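PDB 5KDI: pleckstrin homology domain-containing family A member 8 from Homo sapiens, which binds simple glycosphingolipids such as the galactosylceramide held in its GLTP-fold pocket and probably carries them between membranes. Local coordinates for residues A[30-33]-A[34-37]; A[59-62]-A[63-67]; A[131-134]-A[135-139]; A[153-156]-A[157-161]; A[184-187]-A[188-191]. The protein carries 2 engineered substitutions. One frame throughout, in Å; residues are numbered along the deposited sequence. Where two conformers were deposited one is given.

Contact 1: A[30-33]-A[34-37]; sequences SCYA and VVPV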
# COMPACT_ATOMS: atom_id res chain seq x y z
N SER A 30 4.41 -3.21 6.68
CA SER A 30 4.51 -3.41 5.22
C SER A 30 4.03 -2.15 4.49
O SER A 30 4.59 -1.76 3.42
CB SER A 30 3.76 -4.66 4.77
OG SER A 30 4.48 -5.82 5.24
N CYS A 31 2.99 -1.52 5.02
CA CYS A 31 2.53 -0.26 4.41
C CYS A 31 3.59 0.81 4.54
O CYS A 31 3.88 1.59 3.59
CB CYS A 31 1.22 0.17 5.10
SG CYS A 31 -0.22 -0.87 4.81
N TYR A 32 4.21 0.90 5.71
CA TYR A 32 5.20 1.95 5.94
C TYR A 32 6.46 1.79 5.05
O TYR A 32 7.08 2.77 4.66
CB TYR A 32 5.63 1.96 7.40
CG TYR A 32 6.59 3.11 7.61
CD1 TYR A 32 6.14 4.36 7.74
CD2 TYR A 32 7.95 2.92 7.53
CE1 TYR A 32 7.02 5.47 7.89
CE2 TYR A 32 8.85 4.00 7.59
CZ TYR A 32 8.34 5.28 7.80
OH TYR A 32 9.16 6.32 7.91
N ALA A 33 6.78 0.56 4.71
CA ALA A 33 8.07 0.24 4.08
C ALA A 33 8.32 1.00 2.80
O ALA A 33 9.47 1.25 2.43
CB ALA A 33 8.18 -1.29 3.85
N VAL A 34 7.25 1.39 2.09
CA VAL A 34 7.45 2.15 0.84
C VAL A 34 7.82 3.61 1.07
O VAL A 34 8.23 4.30 0.11
CB VAL A 34 6.28 2.04 -0.14
CG1 VAL A 34 5.95 0.57 -0.46
CG2 VAL A 34 5.07 2.76 0.41
N VAL A 35 7.58 4.11 2.28
CA VAL A 35 7.84 5.55 2.58
C VAL A 35 9.29 5.98 2.27
O VAL A 35 9.50 7.00 1.55
CB VAL A 35 7.32 5.91 4.01
CG1 VAL A 35 7.81 7.27 4.51
CG2 VAL A 35 5.81 5.84 4.04
N PRO A 36 10.29 5.20 2.70
CA PRO A 36 11.67 5.58 2.38
C PRO A 36 12.00 5.53 0.89
O PRO A 36 12.87 6.28 0.43
CB PRO A 36 12.50 4.55 3.14
CG PRO A 36 11.64 4.16 4.30
CD PRO A 36 10.26 4.18 3.79
N VAL A 37 11.30 4.67 0.16
CA VAL A 37 11.47 4.64 -1.29
C VAL A 37 10.93 5.92 -1.88
O VAL A 37 11.58 6.51 -2.75
CB VAL A 37 10.87 3.39 -1.96
CG1 VAL A 37 11.16 3.39 -3.45
CG2 VAL A 37 11.41 2.12 -1.29
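The ring of Tyr-32 and the side chain of Val-35 form the apolar half of a tight turn that joins two short helices. CB of Val-35 lies over one face of the ring, 4.1 Å from its centroid and 18° off the normal, a CH-pi contact displaced toward the rim. Its CG1 methyl reaches along the ring to the phenol end, 3.9 Å from CZ of Tyr-32. The tyrosine can meet the valine because its CG stands anti to the backbone N (chi1 -177°), which swings the ring forward over the next residues although the side chain sets out away from them. A flat aromatic suits this place, since its hydroxyl can stay at the surface while its face is covered by a branched aliphatic residue.

Beneath the ring the backbone closes a type I beta turn from Tyr-32 to Val-35. Val-35 N donates to Tyr-32 O at 2.8 Å. The following residue, Pro-36, has no N-H to offer; its CD instead rests 3.3 Å from Ala-33 O, and its ring belongs to the exposed side together with Tyr-32, where CD of Pro-36 lies a looser 4.1 Å from CE2 of Tyr-32. The buried side is closer-knit: CG2 of Val-34 packs 3.6 Å from Cys-31 O, and both Val-34 and Val-37 touch the bound glycolipid. Small beta-branched residues suit such a hydrocarbon-lined wall. Helix 47-64 packs across the junction of helices 24-32 and 35-41, with Ile-57 against Cys-31 and Tyr-32, Leu-53 against Val-34 and Lys-50 against Val-35.

Contact 2: A[59-62]-A[63-67]; sequences KVNQ and KYITN. With 6S8 ((~{Z})-~{N}-[(~{E},2~{S},3~{R})-1-[(2~{R},3~{R},4~{S},5~{R},6~{R})-6-(hydroxymethyl)-3,4,5-tris(oxidanyl)oxan-2-yl]oxy-3-oxidanyl-octadec-4-en-2-yl]octadec-9-enamide), chain C.
Asn-61 reaches forward along the C-terminal part of helix 47-64 to touch Tyr-64 and Ile-65. CB itself points away from these residues, but CG lies anti to the backbone N (chi1 -163°), which brings the amide back over the following turn. CG comes within 4.1 Å of CG2 of Ile-65. OD1 sits at the edge of the Tyr-64 ring, 3.7 Å from CD2 of Tyr-64, with the amide and ring planes 44° apart. ND2 ends 3.7 Å from the same CG2 methyl of Ile-65, so the amide and the isoleucine meet by packing.

The backbone supports them: Ile-65 N donates to Asn-61 O at 2.9 Å and Tyr-64 N to Val-60 O at 3.0 Å. A type I turn follows from Tyr-64 to Asn-67. The buried ring of Tyr-64 sends its hydroxyl to Glu-25, while Lys-63 forms a salt bridge with Glu-81.

About one turn before Lys-63, long and flexible Lys-59 spans the distance to the sugar, its NZ hydrogen-bonded to O3A of the galactose at 2.8 Å. Asp-52 and Asn-56 also hydrogen-bond the lipid, consistent with a polar face of this helix turned to its head region.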
# COMPACT_ATOMS: atom_id res chain seq x y z
N LYS A 59 -3.50 6.51 12.27
CA LYS A 59 -4.86 6.35 12.72
C LYS A 59 -5.24 4.89 13.06
O LYS A 59 -5.99 4.66 14.03
CB LYS A 59 -5.81 6.97 11.71
CG LYS A 59 -5.68 8.50 11.71
CD LYS A 59 -6.74 9.15 10.97
CE LYS A 59 -6.53 9.07 9.54
NZ LYS A 59 -7.61 9.90 8.88
N VAL A 60 -4.73 3.95 12.32
CA VAL A 60 -4.93 2.56 12.71
C VAL A 60 -4.16 2.23 14.02
O VAL A 60 -4.72 1.63 14.94
CB VAL A 60 -4.60 1.56 11.57
CG1 VAL A 60 -4.89 0.11 12.03
CG2 VAL A 60 -5.43 1.91 10.33
N ASN A 61 -2.92 2.65 14.06
CA ASN A 61 -2.07 2.39 15.20
C ASN A 61 -2.63 3.00 16.48
O ASN A 61 -2.55 2.38 17.57
CB ASN A 61 -0.68 2.85 14.90
CG ASN A 61 0.31 2.28 15.83
OD1 ASN A 61 0.49 1.06 15.88
ND2 ASN A 61 0.88 3.17 16.65
N GLN A 62 -3.23 4.19 16.36
CA GLN A 62 -3.82 4.86 17.51
C GLN A 62 -4.91 4.02 18.18
O GLN A 62 -5.05 4.06 19.38
CB GLN A 62 -4.40 6.22 17.12
CG GLN A 62 -3.40 7.29 17.00
CD GLN A 62 -3.99 8.65 16.45
OE1 GLN A 62 -5.13 8.75 15.88
NE2 GLN A 62 -3.17 9.68 16.59
N LYS A 63 -5.71 3.31 17.41
CA LYS A 63 -6.71 2.42 17.97
C LYS A 63 -5.97 1.16 18.53
O LYS A 63 -6.27 0.72 19.64
CB LYS A 63 -7.79 2.02 16.96
CG LYS A 63 -8.71 3.17 16.54
CD LYS A 63 -9.38 3.86 17.69
CE LYS A 63 -10.51 4.79 17.26
NZ LYS A 63 -11.86 4.05 17.03
N TYR A 64 -5.10 0.59 17.73
CA TYR A 64 -4.38 -0.63 18.09
C TYR A 64 -3.77 -0.54 19.50
O TYR A 64 -3.98 -1.44 20.36
CB TYR A 64 -3.29 -0.93 17.07
CG TYR A 64 -2.37 -2.04 17.46
CD1 TYR A 64 -2.85 -3.32 17.65
CD2 TYR A 64 -1.01 -1.82 17.55
CE1 TYR A 64 -1.99 -4.36 17.99
CE2 TYR A 64 -0.15 -2.86 17.90
CZ TYR A 64 -0.65 -4.13 18.10
OH TYR A 64 0.19 -5.17 18.43
N ILE A 65 -2.99 0.54 19.73
CA ILE A 65 -2.19 0.68 20.95
C ILE A 65 -3.02 0.83 22.23
O ILE A 65 -2.54 0.64 23.36
CB ILE A 65 -1.13 1.80 20.86
CG1 ILE A 65 -1.79 3.20 20.75
CG2 ILE A 65 -0.11 1.49 19.78
CD1 ILE A 65 -0.74 4.33 20.74
N THR A 66 -4.29 1.15 22.02
CA THR A 66 -5.25 1.28 23.09
C THR A 66 -5.53 -0.08 23.79
O THR A 66 -5.92 -0.11 25.00
CB THR A 66 -6.47 1.87 22.33
OG1 THR A 66 -6.71 3.21 22.73
CG2 THR A 66 -7.70 0.99 22.28
N ASN A 67 -5.37 -1.18 23.04
CA ASN A 67 -5.65 -2.56 23.55
C ASN A 67 -5.10 -3.60 22.64
O ASN A 67 -5.79 -4.17 21.82
CB ASN A 67 -7.15 -2.77 23.85
CG ASN A 67 -7.43 -4.04 24.68
OD1 ASN A 67 -6.62 -4.97 24.73
ND2 ASN A 67 -8.59 -4.05 25.35
C1 6S8 C . -7.82 10.96 0.40
C2 6S8 C . -6.78 10.86 -0.69
N2 6S8 C . -5.96 9.68 -0.45
C3 6S8 C . -5.89 12.13 -0.69
O3 6S8 C . -6.78 13.26 -0.86
C4 6S8 C . -4.90 12.06 -1.79
C5 6S8 C . -3.59 12.08 -1.53
C6 6S8 C . -2.48 12.04 -2.55
C7 6S8 C . -2.86 11.85 -4.00
C8 6S8 C . -1.66 12.36 -4.75
C9 6S8 C . -1.59 11.61 -6.03
C10 6S8 C . -0.99 10.26 -5.77
C11 6S8 C . 0.36 10.10 -6.50
C12 6S8 C . 0.60 8.63 -6.76
C13 6S8 C . 1.96 8.09 -6.31
C14 6S8 C . 3.13 8.43 -7.22
C15 6S8 C . 4.17 7.31 -7.24
C16 6S8 C . 5.63 7.68 -7.04
C17 6S8 C . 6.67 7.25 -8.10
C18 6S8 C . 6.92 5.76 -8.24
C1A 6S8 C . -8.00 10.50 2.76
O1A 6S8 C . -7.23 11.04 1.70
C2A 6S8 C . -7.09 10.13 3.90
O2A 6S8 C . -6.18 9.11 3.43
C3A 6S8 C . -7.88 9.72 5.14
O3A 6S8 C . -6.99 9.53 6.21
C4A 6S8 C . -8.91 10.78 5.45
O4A 6S8 C . -8.30 11.94 6.03
O5A 6S8 C . -11.36 12.62 3.27
C5M 6S8 C . -9.74 11.10 4.22
C6A 6S8 C . -10.74 12.18 4.50
O6A 6S8 C . -8.86 11.53 3.17
CAA 6S8 C . -5.79 8.72 -1.34
OAA 6S8 C . -6.37 8.65 -2.42
CAB 6S8 C . -4.85 7.63 -0.90
CAC 6S8 C . -3.53 8.28 -1.41
CAD 6S8 C . -2.81 7.31 -2.25
CAE 6S8 C . -1.51 7.05 -1.54
CAF 6S8 C . -0.78 6.04 -2.41
CAG 6S8 C . -0.23 4.88 -1.56
CAH 6S8 C . 1.15 4.43 -2.05
CAI 6S8 C . 0.95 3.80 -3.40
CAJ 6S8 C . 1.79 3.94 -4.42
CAK 6S8 C . 3.07 4.72 -4.39
CAL 6S8 C . 3.82 4.06 -5.55
CAM 6S8 C . 5.32 4.22 -5.49
CAN 6S8 C . 5.87 3.64 -4.22
CAO 6S8 C . 7.29 3.16 -4.45
CAP 6S8 C . 7.36 1.71 -4.83
CAQ 6S8 C . 8.34 0.97 -3.98
CAR 6S8 C . 7.80 -0.39 -3.77

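Contact 3: A[131-134]-A[135-139]; sequences KTLR and QHHGW. With 6S8 ((~{Z})-~{N}-[(~{E},2~{S},3~{R})-1-[(2~{R},3~{R},4~{S},5~{R},6~{R})-6-(hydroxymethyl)-3,4,5-tris(oxidanyl)oxan-2-yl]oxy-3-oxidanyl-octadec-4-en-2-yl]octadec-9-enamide), chain C.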
# COMPACT_ATOMS: atom_id res chain seq x y z
N LYS A 131 -7.30 2.28 -13.23
CA LYS A 131 -8.01 1.10 -12.77
C LYS A 131 -8.31 1.06 -11.28
O LYS A 131 -9.04 0.21 -10.83
CB LYS A 131 -7.18 -0.17 -13.11
CG LYS A 131 -6.97 -0.36 -14.61
CD LYS A 131 -5.90 -1.39 -14.91
CE LYS A 131 -5.73 -1.54 -16.41
NZ LYS A 131 -4.85 -2.69 -16.73
N THR A 132 -7.69 1.95 -10.51
CA THR A 132 -7.76 1.88 -9.04
C THR A 132 -8.25 3.20 -8.44
O THR A 132 -9.47 3.40 -8.19
CB THR A 132 -6.37 1.39 -8.45
OG1 THR A 132 -5.30 2.30 -8.79
CG2 THR A 132 -6.04 0.06 -8.92
N LEU A 133 -7.33 4.10 -8.17
CA LEU A 133 -7.61 5.27 -7.36
C LEU A 133 -8.41 6.35 -8.05
O LEU A 133 -9.11 7.13 -7.37
CB LEU A 133 -6.34 5.91 -6.81
CG LEU A 133 -5.59 5.37 -5.65
CD1 LEU A 133 -4.24 6.13 -5.53
CD2 LEU A 133 -6.51 5.49 -4.43
N ARG A 134 -8.33 6.42 -9.38
CA ARG A 134 -8.97 7.50 -10.11
C ARG A 134 -10.44 7.63 -9.77
O ARG A 134 -10.94 8.74 -9.59
CB ARG A 134 -8.76 7.33 -11.61
CG ARG A 134 -9.29 8.44 -12.49
CD ARG A 134 -8.83 8.25 -13.94
NE ARG A 134 -9.26 9.31 -14.82
CZ ARG A 134 -10.43 9.42 -15.42
NH1 ARG A 134 -11.36 8.51 -15.21
NH2 ARG A 134 -10.61 10.40 -16.30
N GLN A 135 -11.14 6.50 -9.65
CA GLN A 135 -12.55 6.51 -9.33
C GLN A 135 -12.89 7.21 -7.98
O GLN A 135 -14.03 7.64 -7.77
CB GLN A 135 -13.20 5.12 -9.33
CG GLN A 135 -12.67 4.26 -8.18
CD GLN A 135 -12.94 2.78 -8.40
OE1 GLN A 135 -12.01 1.92 -8.44
NE2 GLN A 135 -14.17 2.47 -8.44
N HIS A 136 -11.91 7.22 -7.08
CA HIS A 136 -12.06 7.81 -5.76
C HIS A 136 -11.63 9.27 -5.62
O HIS A 136 -11.67 9.84 -4.53
CB HIS A 136 -11.28 7.00 -4.71
CG HIS A 136 -11.60 5.53 -4.74
ND1 HIS A 136 -12.84 5.08 -4.50
CD2 HIS A 136 -10.82 4.40 -5.02
CE1 HIS A 136 -12.86 3.72 -4.61
NE2 HIS A 136 -11.63 3.31 -4.91
N HIS A 137 -11.17 9.86 -6.71
CA HIS A 137 -10.63 11.22 -6.74
C HIS A 137 -11.46 12.15 -7.58
O HIS A 137 -11.88 11.81 -8.71
CB HIS A 137 -9.25 11.16 -7.35
CG HIS A 137 -8.23 10.54 -6.45
ND1 HIS A 137 -6.91 10.31 -6.87
CD2 HIS A 137 -8.28 10.20 -5.10
CE1 HIS A 137 -6.22 9.77 -5.84
NE2 HIS A 137 -7.04 9.73 -4.78
N GLY A 138 -11.66 13.35 -7.05
CA GLY A 138 -12.20 14.44 -7.80
C GLY A 138 -11.19 15.20 -8.67
O GLY A 138 -10.06 14.78 -8.85
N TRP A 139 -11.66 16.32 -9.27
CA TRP A 139 -10.91 17.00 -10.27
C TRP A 139 -9.57 17.50 -9.75
O TRP A 139 -8.51 17.33 -10.39
CB TRP A 139 -11.77 18.20 -10.70
CG TRP A 139 -11.16 18.99 -11.80
CD1 TRP A 139 -10.55 20.26 -11.70
CD2 TRP A 139 -10.92 18.55 -13.18
NE1 TRP A 139 -10.05 20.62 -12.89
CE2 TRP A 139 -10.21 19.62 -13.82
CE3 TRP A 139 -11.24 17.41 -13.92
CZ2 TRP A 139 -9.89 19.57 -15.17
CZ3 TRP A 139 -10.87 17.37 -15.26
CH2 TRP A 139 -10.17 18.44 -15.85
C1 6S8 C . -7.82 10.96 0.40
C2 6S8 C . -6.78 10.86 -0.69
N2 6S8 C . -5.96 9.68 -0.45
C3 6S8 C . -5.89 12.13 -0.69
O3 6S8 C . -6.78 13.26 -0.86
C4 6S8 C . -4.90 12.06 -1.79
C5 6S8 C . -3.59 12.08 -1.53
C6 6S8 C . -2.48 12.04 -2.55
C7 6S8 C . -2.86 11.85 -4.00
C8 6S8 C . -1.66 12.36 -4.75
C9 6S8 C . -1.59 11.61 -6.03
C10 6S8 C . -0.99 10.26 -5.77
C11 6S8 C . 0.36 10.10 -6.50
C12 6S8 C . 0.60 8.63 -6.76
C13 6S8 C . 1.96 8.09 -6.31
C14 6S8 C . 3.13 8.43 -7.22
C15 6S8 C . 4.17 7.31 -7.24
C16 6S8 C . 5.63 7.68 -7.04
C17 6S8 C . 6.67 7.25 -8.10
C18 6S8 C . 6.92 5.76 -8.24
C1A 6S8 C . -8.00 10.50 2.76
O1A 6S8 C . -7.23 11.04 1.70
C2A 6S8 C . -7.09 10.13 3.90
O2A 6S8 C . -6.18 9.11 3.43
C3A 6S8 C . -7.88 9.72 5.14
O3A 6S8 C . -6.99 9.53 6.21
C4A 6S8 C . -8.91 10.78 5.45
O4A 6S8 C . -8.30 11.94 6.03
O5A 6S8 C . -11.36 12.62 3.27
C5M 6S8 C . -9.74 11.10 4.22
C6A 6S8 C . -10.74 12.18 4.50
O6A 6S8 C . -8.86 11.53 3.17
CAA 6S8 C . -5.79 8.72 -1.34
OAA 6S8 C . -6.37 8.65 -2.42
CAB 6S8 C . -4.85 7.63 -0.90
CAC 6S8 C . -3.53 8.28 -1.41
CAD 6S8 C . -2.81 7.31 -2.25
CAE 6S8 C . -1.51 7.05 -1.54
CAF 6S8 C . -0.78 6.04 -2.41
CAG 6S8 C . -0.23 4.88 -1.56
CAH 6S8 C . 1.15 4.43 -2.05
CAI 6S8 C . 0.95 3.80 -3.40
CAJ 6S8 C . 1.79 3.94 -4.42
CAK 6S8 C . 3.07 4.72 -4.39
CAL 6S8 C . 3.82 4.06 -5.55
CAM 6S8 C . 5.32 4.22 -5.49
CAN 6S8 C . 5.87 3.64 -4.22
CAO 6S8 C . 7.29 3.16 -4.45
CAP 6S8 C . 7.36 1.71 -4.83
CAQ 6S8 C . 8.34 0.97 -3.98
CAR 6S8 C . 7.80 -0.39 -3.77
O HOH W 1 -10.51 3.96 -10.99
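Gln-135 folds back over Thr-132: its CG, placed between the backbone N and the carbonyl carbon (chi1 68°), lies 3.3 Å from Thr-132 O. A water joins the same two residues, accepting from Gln-135 N at 2.9 Å and donating weakly to Thr-132 O, so that it bridges the two backbones. The same CG of Gln-135 also lies over one face of the His-136 ring.

His-136 follows in the short 3-10 segment. Its N donates to Leu-133 O at 2.8 Å. CD2 of the ring lies 3.6 Å from Thr-132 O, and Arg-102 of helix 93-115 packs against this histidine.

This loop links helix 121-131 to helix 139-150 in the all-helical GLTP fold and carries part of the glycolipid site. At His-137, N bonds to Arg-134 O at 3.1 Å, and the side chain turns inward. Leu-133 O lies over one face of its imidazole, while the ring edge points at the lipid: NE2 donates to the ceramide amide oxygen OAA at 2.7 Å in a nearly straight bond (173°). ND1 is held by Tyr-129 OH, a second-shell bond that fixes the rotation of the ring and would keep NE2 aimed at the amide. Imidazole suits this buried place because its two nitrogens serve two partners at once. Leu-133 supplies the apolar flank, its CD1 3.8 Å from CAD of the acyl chain in one of its two conformers. Gly-138 then takes the N-cap position before helix 139-150.

Contact 4: A[153-156]-A[157-161]; sequences PSYE and DFVAA
Hydrogen bonds open helix 155-160 around Ser-154 and Asp-157. Ser-154 OG, placed between its backbone N and carbonyl carbon (chi1 58°), accepts from Asp-157 N at 3.2 Å with an N-H...O angle of 158°. A water links the same two residues, accepting from Ser-154 N and donating to Asp-157 OD2 at 2.7 Å. Serine suits the position because its short hydroxyl can accept an N-H of the first turn, while the negative aspartate would be expected to interact favourably with the helix N-terminus. The regular ladder then starts with Phe-158 N to Ser-154 O at 2.9 Å and continues with Val-159 N to Tyr-155 O.

Apolar packing is of two sorts. CG1 of Val-159 stands over one face of the Tyr-155 ring, 3.9 Å from its centroid, a CH-pi contact nearest the phenol end at CZ, 3.5 Å from CG1. On the inner side, CG of Pro-153 touches CB of Phe-158 at 4.0 Å, and Phe-158 continues inward to meet the Phe-110 ring.

A cation-pi partner, Lys-119, also meets Tyr-155. Pro-153 touches the glycolipid, which puts this serine N-cap of a short helix at the wall of the lipid pocket.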
# COMPACT_ATOMS: atom_id res chain seq x y z
N PRO A 153 10.00 8.90 -11.81
CA PRO A 153 11.38 8.59 -12.12
C PRO A 153 11.60 7.82 -13.43
O PRO A 153 10.67 7.18 -13.92
CB PRO A 153 11.79 7.71 -10.95
CG PRO A 153 10.53 7.00 -10.54
CD PRO A 153 9.49 8.11 -10.70
N SER A 154 12.79 7.94 -14.04
CA SER A 154 13.21 6.99 -15.06
C SER A 154 13.16 5.58 -14.50
O SER A 154 13.21 5.36 -13.30
CB SER A 154 14.63 7.25 -15.55
OG SER A 154 15.60 7.22 -14.51
N TYR A 155 13.04 4.61 -15.39
CA TYR A 155 13.14 3.21 -14.99
C TYR A 155 14.44 2.96 -14.17
O TYR A 155 14.40 2.35 -13.11
CB TYR A 155 13.05 2.26 -16.18
CG TYR A 155 13.07 0.81 -15.77
CD1 TYR A 155 11.93 0.18 -15.35
CD2 TYR A 155 14.27 0.07 -15.74
CE1 TYR A 155 11.95 -1.15 -14.98
CE2 TYR A 155 14.31 -1.26 -15.32
CZ TYR A 155 13.14 -1.86 -14.95
OH TYR A 155 13.15 -3.17 -14.53
N GLU A 156 15.59 3.42 -14.66
CA GLU A 156 16.85 3.24 -13.95
C GLU A 156 16.87 3.83 -12.52
O GLU A 156 17.39 3.22 -11.62
CB GLU A 156 18.00 3.79 -14.76
CG GLU A 156 19.34 3.51 -14.10
CD GLU A 156 20.53 3.78 -15.00
OE1 GLU A 156 20.35 4.09 -16.21
OE2 GLU A 156 21.67 3.67 -14.48
N ASP A 157 16.34 5.03 -12.35
CA ASP A 157 16.27 5.65 -11.03
C ASP A 157 15.31 4.90 -10.15
O ASP A 157 15.54 4.79 -8.91
CB ASP A 157 15.87 7.15 -11.11
CG ASP A 157 17.03 8.05 -11.56
OD1 ASP A 157 18.17 7.54 -11.78
OD2 ASP A 157 16.80 9.26 -11.71
N PHE A 158 14.21 4.40 -10.75
CA PHE A 158 13.26 3.62 -10.01
C PHE A 158 13.90 2.33 -9.45
O PHE A 158 13.89 2.08 -8.27
CB PHE A 158 12.05 3.27 -10.88
CG PHE A 158 11.05 2.41 -10.18
CD1 PHE A 158 10.28 2.91 -9.14
CD2 PHE A 158 10.85 1.10 -10.60
CE1 PHE A 158 9.34 2.11 -8.48
CE2 PHE A 158 9.89 0.30 -9.97
CZ PHE A 158 9.17 0.79 -8.89
N VAL A 159 14.51 1.53 -10.31
CA VAL A 159 15.10 0.30 -9.81
C VAL A 159 16.28 0.60 -8.87
O VAL A 159 16.54 -0.18 -7.92
CB VAL A 159 15.46 -0.67 -10.93
CG1 VAL A 159 14.20 -1.15 -11.64
CG2 VAL A 159 16.46 -0.04 -11.89
N ALA A 160 17.05 1.66 -9.13
CA ALA A 160 18.14 2.03 -8.22
C ALA A 160 17.61 2.26 -6.76
O ALA A 160 18.33 2.04 -5.79
CB ALA A 160 18.86 3.28 -8.73
N ALA A 161 16.38 2.78 -6.62
CA ALA A 161 15.76 2.99 -5.32
C ALA A 161 15.30 1.69 -4.64
O ALA A 161 14.89 1.71 -3.49
CB ALA A 161 14.59 3.97 -5.40
O HOH W 2 14.50 9.97 -12.86

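Contact 5: A[184-187]-A[188-191]; sequences LYLP and AMEK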
# COMPACT_ATOMS: atom_id res chain seq x y z
N LEU A 184 6.19 -13.11 -5.03
CA LEU A 184 5.64 -13.39 -3.70
C LEU A 184 4.86 -12.17 -3.14
O LEU A 184 3.77 -12.34 -2.60
CB LEU A 184 6.81 -13.70 -2.74
CG LEU A 184 7.49 -15.03 -2.97
CD1 LEU A 184 8.81 -15.03 -2.20
CD2 LEU A 184 6.53 -16.16 -2.54
N TYR A 185 5.46 -10.99 -3.27
CA TYR A 185 4.91 -9.75 -2.71
C TYR A 185 3.49 -9.46 -3.20
O TYR A 185 2.56 -9.20 -2.43
CB TYR A 185 5.84 -8.59 -3.04
CG TYR A 185 5.58 -7.25 -2.40
CD1 TYR A 185 6.12 -6.92 -1.16
CD2 TYR A 185 4.86 -6.29 -3.07
CE1 TYR A 185 5.96 -5.64 -0.63
CE2 TYR A 185 4.72 -5.03 -2.57
CZ TYR A 185 5.23 -4.72 -1.35
OH TYR A 185 5.08 -3.41 -0.92
N LEU A 186 3.31 -9.56 -4.50
CA LEU A 186 2.04 -9.20 -5.13
C LEU A 186 0.88 -10.14 -4.81
O LEU A 186 -0.15 -9.68 -4.38
CB LEU A 186 2.22 -8.91 -6.59
CG LEU A 186 3.21 -7.80 -6.96
CD1 LEU A 186 3.44 -7.81 -8.46
CD2 LEU A 186 2.78 -6.41 -6.48
N PRO A 187 1.04 -11.48 -4.96
CA PRO A 187 -0.09 -12.34 -4.60
C PRO A 187 -0.39 -12.32 -3.13
O PRO A 187 -1.55 -12.49 -2.70
CB PRO A 187 0.32 -13.70 -5.06
CG PRO A 187 1.74 -13.65 -5.24
CD PRO A 187 2.13 -12.24 -5.59
N ALA A 188 0.64 -12.12 -2.29
CA ALA A 188 0.39 -12.01 -0.84
C ALA A 188 -0.45 -10.77 -0.56
O ALA A 188 -1.42 -10.84 0.18
CB ALA A 188 1.72 -11.94 -0.05
N MET A 189 -0.09 -9.65 -1.16
CA MET A 189 -0.87 -8.43 -1.02
C MET A 189 -2.30 -8.62 -1.51
O MET A 189 -3.29 -8.24 -0.85
CB MET A 189 -0.21 -7.22 -1.70
CG MET A 189 -0.75 -5.94 -1.14
SD MET A 189 -0.51 -4.58 -2.30
CE MET A 189 1.17 -4.79 -2.79
N GLU A 190 -2.43 -9.24 -2.69
CA GLU A 190 -3.77 -9.51 -3.29
C GLU A 190 -4.63 -10.29 -2.29
O GLU A 190 -5.83 -10.03 -2.16
CB GLU A 190 -3.62 -10.28 -4.59
CG GLU A 190 -4.86 -10.55 -5.43
CD GLU A 190 -4.59 -11.35 -6.75
OE1 GLU A 190 -3.46 -11.83 -6.99
OE2 GLU A 190 -5.54 -11.54 -7.56
N LYS A 191 -4.05 -11.33 -1.68
CA LYS A 191 -4.80 -12.16 -0.76
C LYS A 191 -5.37 -11.32 0.41
O LYS A 191 -6.54 -11.44 0.79
CB LYS A 191 -3.93 -13.31 -0.22
CG LYS A 191 -4.61 -14.16 0.82
CD LYS A 191 -3.66 -15.26 1.29
CE LYS A 191 -4.38 -16.25 2.18
NZ LYS A 191 -5.11 -17.33 1.45
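The Tyr-185 ring meets the methyl of Met-189 obliquely, CE lying 3.6 Å from CE2 of Tyr-185 in one of two methionine conformers, and has CD2 of Leu-186 at its edge, in the ring plane. The rings of Phe-4 and Phe-11 also meet it edge-to-face, so the tyrosine joins an aromatic cluster with the N-terminal region. Its CG is anti to the backbone N (chi1 -172°), which leans the ring forward along the helix toward Met-189. In that conformer the methionine bends at its last torsion (chi3 -47°) and curls CE back to the ring; a flexible thioether can adapt its methyl to both Tyr-185 and Leu-186.

These residues lie in helix 172-202, the longest of the all-helical GLTP fold, at a kink that goes with Pro-187, which has no N-H for the turn before it; its carbonyl accepts from Lys-191 N as usual, at 2.9 Å. Ala-188 N bonds to Leu-184 O at a slacker 3.2 Å.

Leu-186 and Met-189 face helix 93-115, at Leu-111 and Lys-108 respectively. Toward solvent stand Pro-187 and Glu-190, whereas the small Ala-188 is touched by the loop at Ser-12, a close approach its size suits.

In the fold
Contact 1 is the most buried of the five, its centre about 8 Å from that of the chain, and contacts 2 and 4 lie farthest out, on opposite sides of that centre. Contacts 3 and 5 are partly buried, each mixing buried and exposed residues. Helix 47-64 carries contact 2 and also packs on contact 1. Val-37 touches Ala-161 of contact 4, and Val-34 touches Tyr-185 of contact 5, so contact 1 packs directly against both. Chemistry follows place: contacts 2 and 3 offer polar groups to the sugar and the ceramide amide, whereas contacts 1 and 4 give valines and a proline to the lipid. Contact 5 is aromatic and aliphatic packing on a kinked helix.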